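Putative metal binding protein RUMGNA_00854 (PDB 3U7Z) is of unknown exact function but binds calcium ions and may be involved in transport. Local coordinates at residues A[5-17]-A[86-98]. Residues are numbered along the deposited sequence; the frame is centred on the assembly and turned at random.
Sequences GEKHITVTVIHGD and PVSDGDAFELTLK. With CA (calcium ion), chain G.
The His8 ring and the Asp89 carboxylate run alongside one another, their planes 68° apart; CD2 of His8 comes 3.4 Å from OD1 of Asp89, while ND1 bonds to OD1 of Asp26. Thr10 O meets the rim of the Phe93 ring close to the ring plane, and CD1 of Ile9 approaches obliquely. Over one face of the His15 ring lies CG1 of Val13, displaced toward the rim. The Asp89 carboxylate divides its oxygens: OD2 binds a calcium ion at 2.2 Å, and OD1 accepts the backbone N-H of His8 at 2.9 Å, on its anti side and nearly straight (165°). With CG of Asp89 anti to its own N (chi1 -173°), the carboxylate reaches across to that N-H. Ser88 to Asp91 form a type II turn, closed by Asp91 N donating to Ser88 O and further fixed by Ser88 N, which donates to OD2 of Asp91 from above the carboxylate plane. Lys7 runs its aliphatic chain past this turn, CD lying 3.4 Å from Val87 O and 3.9 Å from Val87 CG1, before NZ bonds to Ala29 O. With a serine in place of Lys7, Val87 would probably lose part of its aliphatic cover and Ala29 O its ammonium partner. Farther along, Thr10 O accepts Phe93 N, and Phe93 O accepts Thr12 N, setting a parallel register. One water links OG1 of Thr10 and Thr12 to Phe93 O. On the other face, CG1 of Val11 meets CD1 of Leu95 at 4.0 Å. Strands 7-14 and 92-99 are neighbours in a mixed sheet ordered 20-27, 7-14, 92-99, 67-73, 76-77, with helix 32-38 packed against the Val11, Phe93 and Leu95 face.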
loop_
_atom_site.group_PDB
_atom_site.type_symbol
_atom_site.label_atom_id
_atom_site.label_comp_id
_atom_site.label_asym_id
_atom_site.label_seq_id
_atom_site.Cartn_x
_atom_site.Cartn_y
_atom_site.Cartn_z
ATOM N N GLY A 5 -10.247 -10.727 -15.145
ATOM C CA GLY A 5 -9.045 -11.557 -15.438
ATOM C C GLY A 5 -8.021 -11.495 -14.314
ATOM O O GLY A 5 -7.986 -10.552 -13.547
ATOM N N GLU A 6 -7.153 -12.498 -14.262
ATOM C CA GLU A 6 -6.112 -12.557 -13.234
ATOM C C GLU A 6 -4.863 -11.708 -13.641
ATOM O O GLU A 6 -4.289 -11.852 -14.718
ATOM C CB GLU A 6 -5.761 -14.017 -12.945
ATOM C CG GLU A 6 -5.153 -14.264 -11.586
ATOM C CD GLU A 6 -4.693 -15.699 -11.437
ATOM O OE1 GLU A 6 -3.559 -16.009 -11.816
ATOM O OE2 GLU A 6 -5.447 -16.514 -10.907
ATOM N N LYS A 7 -4.440 -10.842 -12.722
ATOM C CA LYS A 7 -3.289 -9.962 -12.872
ATOM C C LYS A 7 -2.252 -10.434 -11.854
ATOM O O LYS A 7 -2.617 -10.856 -10.755
ATOM C CB LYS A 7 -3.726 -8.551 -12.544
ATOM C CG LYS A 7 -4.799 -8.031 -13.504
ATOM C CD LYS A 7 -5.280 -6.685 -13.058
ATOM C CE LYS A 7 -6.659 -6.326 -13.609
ATOM N NZ LYS A 7 -7.719 -6.976 -12.773
ATOM N N HIS A 8 -0.994 -10.322 -12.226
ATOM C CA HIS A 8 0.110 -10.725 -11.360
ATOM C C HIS A 8 0.849 -9.464 -10.986
ATOM O O HIS A 8 1.421 -8.797 -11.838
ATOM C CB HIS A 8 1.009 -11.692 -12.151
ATOM C CG HIS A 8 0.245 -12.809 -12.782
ATOM N ND1 HIS A 8 -0.379 -13.781 -12.044
ATOM C CD2 HIS A 8 -0.128 -13.014 -14.068
ATOM C CE1 HIS A 8 -1.057 -14.585 -12.857
ATOM N NE2 HIS A 8 -0.926 -14.132 -14.087
ATOM N N ILE A 9 0.826 -9.182 -9.694
ATOM C CA ILE A 9 1.465 -7.976 -9.190
ATOM C C ILE A 9 2.344 -8.251 -7.986
ATOM O O ILE A 9 2.283 -9.309 -7.360
ATOM C CB ILE A 9 0.452 -6.875 -8.860
ATOM C CG1 ILE A 9 -0.344 -7.190 -7.626
ATOM C CG2 ILE A 9 -0.508 -6.684 -10.017
ATOM C CD1 ILE A 9 -1.085 -6.021 -7.083
ATOM N N THR A 10 3.182 -7.278 -7.686
ATOM C CA THR A 10 3.964 -7.336 -6.445
ATOM C C THR A 10 3.737 -6.086 -5.627
ATOM O O THR A 10 3.453 -5.032 -6.177
ATOM C CB THR A 10 5.464 -7.480 -6.695
ATOM O OG1 THR A 10 5.983 -6.396 -7.413
ATOM C CG2 THR A 10 5.738 -8.674 -7.543
ATOM N N VAL A 11 3.730 -6.260 -4.309
ATOM C CA VAL A 11 3.654 -5.167 -3.358
ATOM C C VAL A 11 4.846 -5.340 -2.444
ATOM O O VAL A 11 4.981 -6.370 -1.784
ATOM C CB VAL A 11 2.376 -5.210 -2.567
ATOM C CG1 VAL A 11 2.354 -4.066 -1.538
ATOM C CG2 VAL A 11 1.161 -5.159 -3.504
ATOM N N THR A 12 5.709 -4.330 -2.384
ATOM C CA THR A 12 6.851 -4.343 -1.487
ATOM C C THR A 12 6.613 -3.358 -0.365
ATOM O O THR A 12 6.215 -2.226 -0.610
ATOM C CB THR A 12 8.136 -3.993 -2.223
ATOM O OG1 THR A 12 8.348 -4.921 -3.295
ATOM C CG2 THR A 12 9.337 -4.030 -1.315
ATOM N N VAL A 13 6.737 -3.835 0.863
ATOM C CA VAL A 13 6.616 -3.029 2.042
ATOM C C VAL A 13 7.989 -2.631 2.512
ATOM O O VAL A 13 8.797 -3.492 2.796
ATOM C CB VAL A 13 5.833 -3.734 3.132
ATOM C CG1 VAL A 13 5.713 -2.885 4.362
ATOM C CG2 VAL A 13 4.469 -4.193 2.593
ATOM N N ILE A 14 8.230 -1.338 2.590
ATOM C CA ILE A 14 9.506 -0.797 3.090
ATOM C C ILE A 14 9.240 -0.208 4.478
ATOM O O ILE A 14 8.611 0.835 4.659
ATOM C CB ILE A 14 10.172 0.194 2.133
ATOM C CG1 ILE A 14 10.417 -0.440 0.755
ATOM C CG2 ILE A 14 11.532 0.612 2.649
ATOM C CD1 ILE A 14 9.297 -0.264 -0.223
ATOM N N HIS A 15 9.678 -0.974 5.445
ATOM C CA HIS A 15 9.445 -0.721 6.827
ATOM C C HIS A 15 10.328 0.437 7.353
ATOM O O HIS A 15 11.300 0.871 6.711
ATOM C CB HIS A 15 9.643 -2.016 7.655
ATOM C CG HIS A 15 8.508 -2.990 7.532
ATOM N ND1 HIS A 15 7.292 -2.763 8.138
ATOM C CD2 HIS A 15 8.366 -4.129 6.804
ATOM C CE1 HIS A 15 6.474 -3.777 7.871
ATOM N NE2 HIS A 15 7.096 -4.616 7.043
ATOM N N GLY A 16 10.010 0.827 8.586
ATOM C CA GLY A 16 10.720 1.891 9.288
ATOM C C GLY A 16 12.196 1.625 9.463
ATOM O O GLY A 16 12.950 2.580 9.428
ATOM N N ASP A 17 12.594 0.352 9.623
ATOM C CA ASP A 17 14.004 -0.037 9.799
ATOM C C ASP A 17 14.682 -0.478 8.485
ATOM O O ASP A 17 15.757 -1.113 8.543
ATOM C CB ASP A 17 14.141 -1.144 10.833
ATOM C CG ASP A 17 13.522 -2.465 10.385
ATOM O OD1 ASP A 17 12.896 -2.520 9.305
ATOM O OD2 ASP A 17 13.642 -3.482 11.101
ATOM N N PRO A 86 -6.095 1.774 -9.513
ATOM C CA PRO A 86 -6.320 0.596 -10.329
ATOM C C PRO A 86 -5.089 -0.282 -10.398
ATOM O O PRO A 86 -3.952 0.231 -10.387
ATOM C CB PRO A 86 -6.597 1.156 -11.715
ATOM C CG PRO A 86 -6.867 2.540 -11.571
ATOM C CD PRO A 86 -6.192 3.004 -10.295
ATOM N N VAL A 87 -5.340 -1.571 -10.455
ATOM C CA VAL A 87 -4.272 -2.575 -10.572
ATOM C C VAL A 87 -4.172 -3.046 -12.029
ATOM O O VAL A 87 -5.195 -3.305 -12.671
ATOM C CB VAL A 87 -4.605 -3.713 -9.592
ATOM C CG1 VAL A 87 -3.865 -5.037 -9.859
ATOM C CG2 VAL A 87 -4.337 -3.202 -8.163
ATOM N N SER A 88 -2.950 -3.154 -12.551
ATOM C CA SER A 88 -2.669 -3.699 -13.890
ATOM C C SER A 88 -1.757 -4.879 -13.770
ATOM O O SER A 88 -0.914 -4.945 -12.868
ATOM C CB SER A 88 -1.984 -2.635 -14.737
ATOM O OG SER A 88 -2.794 -1.490 -14.896
ATOM N N ASP A 89 -1.907 -5.807 -14.715
ATOM C CA ASP A 89 -1.009 -6.942 -14.778
ATOM C C ASP A 89 0.426 -6.441 -14.855
ATOM O O ASP A 89 0.767 -5.577 -15.658
ATOM C CB ASP A 89 -1.367 -7.859 -15.951
ATOM C CG ASP A 89 -0.570 -9.123 -15.965
ATOM O OD1 ASP A 89 -0.251 -9.697 -14.913
ATOM O OD2 ASP A 89 -0.288 -9.594 -17.110
ATOM N N GLY A 90 1.282 -7.041 -14.043
ATOM C CA GLY A 90 2.690 -6.704 -14.052
ATOM C C GLY A 90 3.075 -5.557 -13.142
ATOM O O GLY A 90 4.258 -5.265 -13.012
ATOM N N ASP A 91 2.108 -4.924 -12.493
ATOM C CA ASP A 91 2.424 -3.792 -11.634
ATOM C C ASP A 91 3.273 -4.186 -10.469
ATOM O O ASP A 91 3.114 -5.260 -9.892
ATOM C CB ASP A 91 1.168 -3.125 -11.060
ATOM C CG ASP A 91 0.462 -2.165 -12.006
ATOM O OD1 ASP A 91 1.027 -1.762 -13.038
ATOM O OD2 ASP A 91 -0.672 -1.782 -11.657
ATOM N N ALA A 92 4.137 -3.262 -10.091
ATOM C CA ALA A 92 4.897 -3.352 -8.819
ATOM C C ALA A 92 4.555 -2.093 -8.015
ATOM O O ALA A 92 4.749 -0.971 -8.510
ATOM C CB ALA A 92 6.392 -3.399 -9.102
ATOM N N PHE A 93 3.993 -2.282 -6.832
ATOM C CA PHE A 93 3.679 -1.222 -5.919
ATOM C C PHE A 93 4.570 -1.310 -4.735
ATOM O O PHE A 93 5.058 -2.374 -4.389
ATOM C CB PHE A 93 2.248 -1.288 -5.417
ATOM C CG PHE A 93 1.232 -1.019 -6.465
ATOM C CD1 PHE A 93 0.827 0.263 -6.722
ATOM C CD2 PHE A 93 0.641 -2.068 -7.206
ATOM C CE1 PHE A 93 -0.132 0.569 -7.693
ATOM C CE2 PHE A 93 -0.297 -1.764 -8.220
ATOM C CZ PHE A 93 -0.688 -0.439 -8.429
ATOM N N GLU A 94 4.785 -0.161 -4.106
ATOM C CA GLU A 94 5.527 -0.112 -2.838
ATOM C C GLU A 94 4.668 0.633 -1.813
ATOM O O GLU A 94 3.945 1.602 -2.161
ATOM C CB GLU A 94 6.898 0.565 -3.009
ATOM C CG GLU A 94 7.683 0.012 -4.179
ATOM C CD GLU A 94 7.289 0.551 -5.585
ATOM O OE1 GLU A 94 6.962 1.756 -5.721
ATOM O OE2 GLU A 94 7.378 -0.217 -6.579
ATOM N N LEU A 95 4.765 0.207 -0.570
ATOM C CA LEU A 95 4.190 0.920 0.602
ATOM C C LEU A 95 5.392 1.242 1.497
ATOM O O LEU A 95 6.065 0.348 1.995
ATOM C CB LEU A 95 3.179 0.069 1.361
ATOM C CG LEU A 95 1.983 -0.323 0.535
ATOM C CD1 LEU A 95 1.158 -1.407 1.181
ATOM C CD2 LEU A 95 1.138 0.815 0.199
ATOM N N THR A 96 5.688 2.529 1.679
ATOM C CA THR A 96 6.862 2.970 2.389
ATOM C C THR A 96 6.472 3.802 3.564
ATOM O O THR A 96 5.661 4.685 3.457
ATOM C CB THR A 96 7.767 3.834 1.490
ATOM O OG1 THR A 96 8.072 3.070 0.339
ATOM C CG2 THR A 96 9.063 4.226 2.172
ATOM N N LEU A 97 7.103 3.512 4.686
ATOM C CA LEU A 97 6.919 4.335 5.881
ATOM C C LEU A 97 7.761 5.589 5.756
ATOM O O LEU A 97 8.969 5.504 5.793
ATOM C CB LEU A 97 7.192 3.573 7.160
ATOM C CG LEU A 97 6.741 4.246 8.454
ATOM C CD1 LEU A 97 5.288 4.566 8.534
ATOM C CD2 LEU A 97 7.182 3.419 9.645
ATOM N N LYS A 98 7.090 6.754 5.674
ATOM C CA LYS A 98 7.740 8.024 5.527
ATOM C C LYS A 98 7.566 8.809 6.818
ATOM O O LYS A 98 6.718 8.535 7.632
ATOM C CB LYS A 98 7.180 8.787 4.328
ATOM C CG LYS A 98 7.501 8.198 2.989
ATOM C CD LYS A 98 7.025 9.095 1.809
ATOM C CE LYS A 98 7.349 8.448 0.461
ATOM N NZ LYS A 98 6.588 9.021 -0.697
HETATM CA CA CA G . -0.627 -9.944 -19.292
HETATM O O HOH W 1 6.799 -4.304 -5.558
HETATM O O HOH W 2 5.492 -6.914 -10.340
HETATM O O HOH W 3 11.202 3.587 5.755
#